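Local structure of GCN5-related N-acetyltransferase (Exiguobacterium sibiricum 255-15, 3GY9) at residues V32-R37 / I79-V84; G48-V53 / G65-Q70. The protein binds coenzyme A and is probably an acyltransferase of the GNAT family, although its substrate is unknown. All blocks are in the same frame, centred on the assembly; numbering follows the deposited sequence. Where two conformers were deposited one is given.

Contact 1 of 2, residues V32-R37 / I79-V84. With COA (coenzyme A), chain B; SO4 (sulfate ion), chain E; SO4 (sulfate ion), chain F; SO4 (sulfate ion), chain D.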
# COMPACT_ATOMS: atom_id res chain seq x y z
N VAL A 32 7.61 6.98 -2.15
CA VAL A 32 8.60 6.03 -1.64
C VAL A 32 9.65 6.79 -0.83
O VAL A 32 10.02 6.36 0.28
CB VAL A 32 9.28 5.22 -2.77
CG1 VAL A 32 10.30 4.25 -2.19
CG2 VAL A 32 8.24 4.48 -3.58
N GLU A 33 10.10 7.92 -1.35
CA GLU A 33 11.03 8.77 -0.63
C GLU A 33 10.47 9.19 0.73
O GLU A 33 11.18 9.15 1.73
CB GLU A 33 11.32 10.02 -1.45
CG GLU A 33 12.44 10.86 -0.93
CD GLU A 33 13.02 11.74 -2.03
OE1 GLU A 33 12.24 12.53 -2.60
OE2 GLU A 33 14.23 11.60 -2.34
N ARG A 34 9.20 9.61 0.77
CA ARG A 34 8.58 10.05 2.01
C ARG A 34 8.55 8.90 3.02
O ARG A 34 8.90 9.08 4.20
CB ARG A 34 7.16 10.55 1.75
CG ARG A 34 7.08 11.91 1.11
CD ARG A 34 5.69 12.55 1.28
NE ARG A 34 4.75 12.28 0.19
CZ ARG A 34 3.94 11.22 0.09
NH1 ARG A 34 3.91 10.25 1.00
NH2 ARG A 34 3.13 11.13 -0.97
N MSE A 35 8.14 7.73 2.56
CA MSE A 35 8.04 6.55 3.41
C MSE A 35 9.39 6.27 4.07
O MSE A 35 9.48 6.05 5.28
CB MSE A 35 7.59 5.34 2.58
CG MSE A 35 7.16 4.14 3.40
SE MSE A 35 8.59 2.88 3.70
CE MSE A 35 8.54 2.02 1.99
N LEU A 36 10.43 6.26 3.26
CA LEU A 36 11.73 5.83 3.78
C LEU A 36 12.41 6.91 4.59
O LEU A 36 13.01 6.62 5.67
CB LEU A 36 12.63 5.39 2.64
CG LEU A 36 12.12 4.12 1.94
CD1 LEU A 36 12.87 3.92 0.63
CD2 LEU A 36 12.25 2.88 2.79
N ARG A 37 12.27 8.16 4.15
CA ARG A 37 12.84 9.27 4.94
C ARG A 37 12.19 9.40 6.30
O ARG A 37 12.88 9.69 7.26
CB ARG A 37 12.78 10.59 4.18
CG ARG A 37 13.72 10.63 2.99
CD ARG A 37 13.61 11.97 2.25
NE ARG A 37 14.64 12.06 1.22
CZ ARG A 37 14.77 13.07 0.37
NH1 ARG A 37 13.94 14.10 0.41
NH2 ARG A 37 15.74 13.04 -0.53
N ILE A 79 -4.36 3.26 3.56
CA ILE A 79 -3.42 2.51 2.76
C ILE A 79 -2.41 3.49 2.17
O ILE A 79 -2.80 4.48 1.58
CB ILE A 79 -4.16 1.72 1.67
CG1 ILE A 79 -5.04 0.65 2.35
CG2 ILE A 79 -3.18 1.11 0.67
CD1 ILE A 79 -6.00 -0.06 1.41
N ARG A 80 -1.12 3.24 2.42
CA ARG A 80 -0.08 4.21 2.13
C ARG A 80 1.05 3.66 1.33
O ARG A 80 1.44 2.50 1.47
CB ARG A 80 0.51 4.73 3.43
CG ARG A 80 -0.55 5.31 4.37
CD ARG A 80 0.05 6.31 5.34
NE ARG A 80 0.53 7.51 4.67
CZ ARG A 80 1.30 8.44 5.23
NH1 ARG A 80 1.72 8.33 6.48
NH2 ARG A 80 1.70 9.46 4.51
N HIS A 81 1.63 4.54 0.52
CA HIS A 81 2.92 4.30 -0.12
C HIS A 81 2.93 3.13 -1.08
O HIS A 81 3.92 2.43 -1.20
CB HIS A 81 4.04 4.13 0.92
CG HIS A 81 4.07 5.20 1.97
ND1 HIS A 81 4.18 6.54 1.67
CD2 HIS A 81 4.03 5.12 3.32
CE1 HIS A 81 4.21 7.23 2.80
NE2 HIS A 81 4.09 6.39 3.81
N VAL A 82 1.84 2.91 -1.80
CA VAL A 82 1.76 1.81 -2.74
C VAL A 82 2.41 2.22 -4.05
O VAL A 82 2.03 3.20 -4.67
CB VAL A 82 0.29 1.44 -3.03
CG1 VAL A 82 0.20 0.46 -4.19
CG2 VAL A 82 -0.35 0.88 -1.77
N TYR A 83 3.42 1.46 -4.46
CA TYR A 83 4.17 1.76 -5.69
C TYR A 83 4.75 0.47 -6.25
O TYR A 83 5.35 -0.32 -5.51
CB TYR A 83 5.32 2.73 -5.39
CG TYR A 83 6.07 3.12 -6.63
CD1 TYR A 83 5.58 4.10 -7.49
CD2 TYR A 83 7.26 2.50 -6.96
CE1 TYR A 83 6.27 4.45 -8.65
CE2 TYR A 83 7.95 2.85 -8.13
CZ TYR A 83 7.45 3.81 -8.96
OH TYR A 83 8.11 4.17 -10.12
N VAL A 84 4.56 0.24 -7.55
CA VAL A 84 5.14 -0.91 -8.25
C VAL A 84 6.11 -0.36 -9.29
O VAL A 84 5.78 0.59 -10.00
CB VAL A 84 4.06 -1.73 -8.98
CG1 VAL A 84 4.67 -2.91 -9.74
CG2 VAL A 84 3.04 -2.22 -7.97
N1A COA B . -0.34 1.48 -14.59
C2A COA B . -1.47 1.78 -13.85
N3A COA B . -2.45 0.83 -13.63
C4A COA B . -2.29 -0.42 -14.13
C5A COA B . -1.16 -0.75 -14.88
C6A COA B . -0.18 0.21 -15.11
N6A COA B . 0.86 -0.04 -15.90
N7A COA B . -1.28 -2.05 -15.25
C8A COA B . -2.44 -2.54 -14.76
N9A COA B . -3.07 -1.53 -14.08
C1B COA B . -4.38 -1.58 -13.42
C2B COA B . -5.43 -2.24 -14.29
O2B COA B . -6.68 -1.61 -14.07
C3B COA B . -5.46 -3.66 -13.80
O3B COA B . -6.70 -4.31 -13.98
P3B COA B . -6.77 -5.49 -15.07
O7A COA B . -8.17 -6.06 -15.10
O8A COA B . -6.39 -4.89 -16.40
O9A COA B . -5.79 -6.58 -14.73
C4B COA B . -5.17 -3.47 -12.33
O4B COA B . -4.27 -2.39 -12.25
C5B COA B . -4.61 -4.72 -11.65
O5B COA B . -3.43 -5.12 -12.31
P1A COA B . -2.05 -5.47 -11.52
O1A COA B . -2.31 -6.27 -10.28
O2A COA B . -1.18 -6.11 -12.55
O3A COA B . -1.55 -3.98 -11.21
P2A COA B . -0.05 -3.47 -10.98
O4A COA B . 0.86 -4.55 -10.42
O5A COA B . 0.41 -2.76 -12.20
O6A COA B . -0.33 -2.41 -9.81
CBP COA B . -0.49 -0.00 -9.58
CCP COA B . -1.19 -1.30 -10.00
CDP COA B . -0.23 -0.05 -8.07
CEP COA B . -1.45 1.17 -9.89
CAP COA B . 0.84 0.14 -10.33
OAP COA B . 0.61 0.03 -11.72
C9P COA B . 1.49 1.47 -10.05
O9P COA B . 2.28 1.67 -8.91
N8P COA B . 1.22 2.42 -10.94
C7P COA B . 1.77 3.77 -10.82
C6P COA B . 0.78 4.82 -11.32
C5P COA B . 0.57 4.69 -12.81
O5P COA B . 0.91 3.65 -13.40
N4P COA B . 0.03 5.74 -13.43
C3P COA B . -0.49 5.65 -14.77
C2P COA B . 0.61 5.50 -15.82
S1P COA B . 1.88 6.79 -15.78
S SO4 E . 0.20 8.10 0.93
O1 SO4 E . 0.80 7.17 -0.02
O2 SO4 E . 1.19 9.05 1.43
O3 SO4 E . -0.39 7.37 2.04
O4 SO4 E . -0.89 8.84 0.28
S SO4 F . 4.67 11.28 5.05
O1 SO4 F . 4.15 11.14 3.69
O2 SO4 F . 5.67 10.23 5.25
O3 SO4 F . 3.55 11.23 5.99
O4 SO4 F . 5.34 12.57 5.18
S SO4 D . 3.57 11.57 -4.38
O1 SO4 D . 3.97 12.59 -5.35
O2 SO4 D . 3.91 10.23 -4.85
O3 SO4 D . 2.13 11.67 -4.14
O4 SO4 D . 4.28 11.84 -3.14

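Contact 2 of 2, residues G48-V53 / G65-Q70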
# COMPACT_ATOMS: atom_id res chain seq x y z
N GLY A 48 -1.50 -2.10 14.48
CA GLY A 48 -2.39 -1.36 13.60
C GLY A 48 -1.73 -0.79 12.38
O GLY A 48 -2.33 -0.00 11.66
N GLU A 49 -0.50 -1.21 12.11
CA GLU A 49 0.18 -0.76 10.90
C GLU A 49 1.12 -1.84 10.39
O GLU A 49 1.53 -2.74 11.13
CB GLU A 49 0.92 0.56 11.16
CG GLU A 49 1.78 0.54 12.38
CD GLU A 49 2.45 1.85 12.74
OE1 GLU A 49 1.85 2.94 12.64
OE2 GLU A 49 3.60 1.76 13.18
N ALA A 50 1.42 -1.78 9.10
CA ALA A 50 2.39 -2.67 8.49
C ALA A 50 2.84 -2.09 7.17
O ALA A 50 2.09 -1.36 6.50
CB ALA A 50 1.78 -4.02 8.25
N MSE A 51 4.06 -2.45 6.76
CA MSE A 51 4.57 -2.12 5.44
C MSE A 51 5.01 -3.41 4.81
O MSE A 51 5.66 -4.25 5.47
CB MSE A 51 5.76 -1.18 5.54
CG MSE A 51 6.38 -0.76 4.23
SE MSE A 51 5.13 0.01 2.92
CE MSE A 51 4.32 1.30 4.06
N PHE A 52 4.65 -3.58 3.53
CA PHE A 52 5.03 -4.77 2.78
C PHE A 52 5.89 -4.43 1.58
O PHE A 52 5.82 -3.33 1.04
CB PHE A 52 3.79 -5.52 2.30
CG PHE A 52 2.90 -5.95 3.40
CD1 PHE A 52 3.20 -7.08 4.14
CD2 PHE A 52 1.76 -5.23 3.73
CE1 PHE A 52 2.39 -7.48 5.19
CE2 PHE A 52 0.94 -5.63 4.79
CZ PHE A 52 1.25 -6.76 5.51
N VAL A 53 6.71 -5.41 1.17
CA VAL A 53 7.41 -5.35 -0.10
C VAL A 53 7.12 -6.61 -0.90
O VAL A 53 6.92 -7.69 -0.32
CB VAL A 53 8.96 -5.23 0.05
CG1 VAL A 53 9.32 -3.82 0.43
CG2 VAL A 53 9.51 -6.25 1.01
N GLY A 65 4.09 -1.26 -0.21
CA GLY A 65 2.78 -0.71 0.16
C GLY A 65 2.35 -1.23 1.51
O GLY A 65 2.67 -2.34 1.88
N GLY A 66 1.58 -0.42 2.22
CA GLY A 66 1.19 -0.81 3.55
C GLY A 66 0.02 -0.03 4.04
O GLY A 66 -0.74 0.53 3.26
N TYR A 67 -0.14 -0.02 5.35
CA TYR A 67 -1.26 0.67 5.98
C TYR A 67 -0.90 1.11 7.38
O TYR A 67 0.02 0.59 8.02
CB TYR A 67 -2.50 -0.24 6.02
CG TYR A 67 -2.36 -1.39 6.97
CD1 TYR A 67 -1.79 -2.60 6.57
CD2 TYR A 67 -2.77 -1.27 8.30
CE1 TYR A 67 -1.64 -3.66 7.47
CE2 TYR A 67 -2.61 -2.32 9.21
CZ TYR A 67 -2.04 -3.52 8.78
OH TYR A 67 -1.90 -4.54 9.71
N MSE A 68 -1.64 2.11 7.86
CA MSE A 68 -1.54 2.57 9.22
C MSE A 68 -2.82 3.33 9.58
O MSE A 68 -3.74 3.43 8.79
CB MSE A 68 -0.29 3.44 9.41
CG MSE A 68 -0.27 4.72 8.60
SE MSE A 68 1.28 5.84 8.96
CE MSE A 68 0.68 6.56 10.63
N LYS A 69 -2.88 3.84 10.81
CA LYS A 69 -4.06 4.54 11.24
C LYS A 69 -4.25 5.83 10.44
O LYS A 69 -3.29 6.57 10.21
CB LYS A 69 -3.94 4.86 12.73
CG LYS A 69 -5.22 5.42 13.31
CD LYS A 69 -5.08 5.79 14.78
CE LYS A 69 -6.30 6.57 15.26
NZ LYS A 69 -6.51 7.84 14.47
N GLN A 70 -5.49 6.10 10.04
CA GLN A 70 -5.85 7.39 9.43
C GLN A 70 -6.02 8.40 10.53
O GLN A 70 -6.82 8.21 11.42
CB GLN A 70 -7.13 7.27 8.62
CG GLN A 70 -7.71 8.61 8.14
CD GLN A 70 -6.80 9.32 7.17
OE1 GLN A 70 -6.31 8.75 6.21
NE2 GLN A 70 -6.58 10.61 7.41
O HOH W 1 -0.76 3.69 12.91
O HOH W 2 -0.01 -5.22 12.35

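Contact 1 of 2, residues V32-R37 / I79-V84
Val32 sets CG2 against the CB of Tyr83 at 3.9 Å, the two side chains crossing at about a right angle; a short branched valine suits this buried spot. Arg34 carries the polar side of the contact. Its chain bends at chi3, and NH1 comes to the edge of the His81 ring, 3.5 Å from CE1. From there NH1 bonds to O2 of sulfate E at 3.0 Å, while Arg80 NH2 reaches the same oxygen in a straighter bond (160°). Sulfate F is gripped chiefly by Arg80 NH2 through O3, with a weak bond from Arg34 NH1 to O1; the long arginine side chains let both guanidinium groups reach the same anions, probably from the crystallisation liquor. Met35 covers a face of the His81 imidazole: CB stands 3.6 Å from the ring centroid, only 9° off the normal, and CG, anti to the backbone N (chi1 -167°), continues over the ring toward CD2. With an alanine here instead of the imidazole, Met35 would probably lose the flat surface it rests on, and Arg34 NH1 the ring edge beside it. Farther along, Val84 N binds O9P of coenzyme A. Helix 31-37 lies across strand 76-84; Val32 and Met35 also touch Cys64 of strand 61-69, and Tyr83 packs against helix 18-26 while its OH bonds to Glu27.

Contact 2 of 2, residues G48-V53 / G65-Q70
The Tyr67 ring lies with one face against the backbone of the facing strand: Ala50 N stands 3.8 Å above the plane, over its centre, and Glu49 C sits toward the rim. Phe52 CE2 comes to the edge of the ring; separately, Ala50 CB touches Tyr67 CE1 at 3.5 Å, a small methyl that lets the broad ring lie close. A chi1 of 70° sets CG between the backbone N and carbonyl carbon of Tyr67 and folds the ring across the strand pair; its OH is held by Glu104 of helix 93-105. Gly65 O lies at the edge of the Phe52 ring. These segments form the antiparallel hairpin 50-55/61-69 of the GNAT sheet. Ala50 and Tyr67 are a hydrogen-bonded pair, Tyr67 N reaching Ala50 O at 2.8 Å nearly in line with the C=O; Phe52 and Gly65 form the next such pair. Between them, Met51 faces Gly66 in a non-hydrogen-bonded pair with CA atoms 4.1 Å apart. A CB on Gly66 would come too near Ala50 O and Met51 CE as they stand, which suits a glycine to this place, and the bent selenomethionine brings SE to 3.4 Å from Gly65 C. On that same side Glu49 CB lies alongside Met68 CB at 3.6 Å; water 1 links Glu49 OE1 to Lys69 N, and OE2 accepts a bond from Glu46 N.

Overall arrangement
The two contacts have centres about 10 Å apart and belong to one sheet, in which strands 50-55, 61-69 and 76-84 are consecutive, antiparallel neighbours. Along the chain helix 31-37 comes first, the hairpin of contact 2 follows, and strand 76-84 then closes contact 1. The two meet directly: Arg80 N probably hydrogen-bonds to Gly66 O at 2.9 Å, and His81 CD2 packs on Met51 CE at 3.9 Å. Helix 31-37 thus lies on the sheet face that bears Met51, whereas Phe52 and Tyr67 face helix 93-105. Strand 76-84 carries this framework on to the coenzyme A pocket, where Val84 takes part with Ser90, Gly92, Gly94 and Thr95.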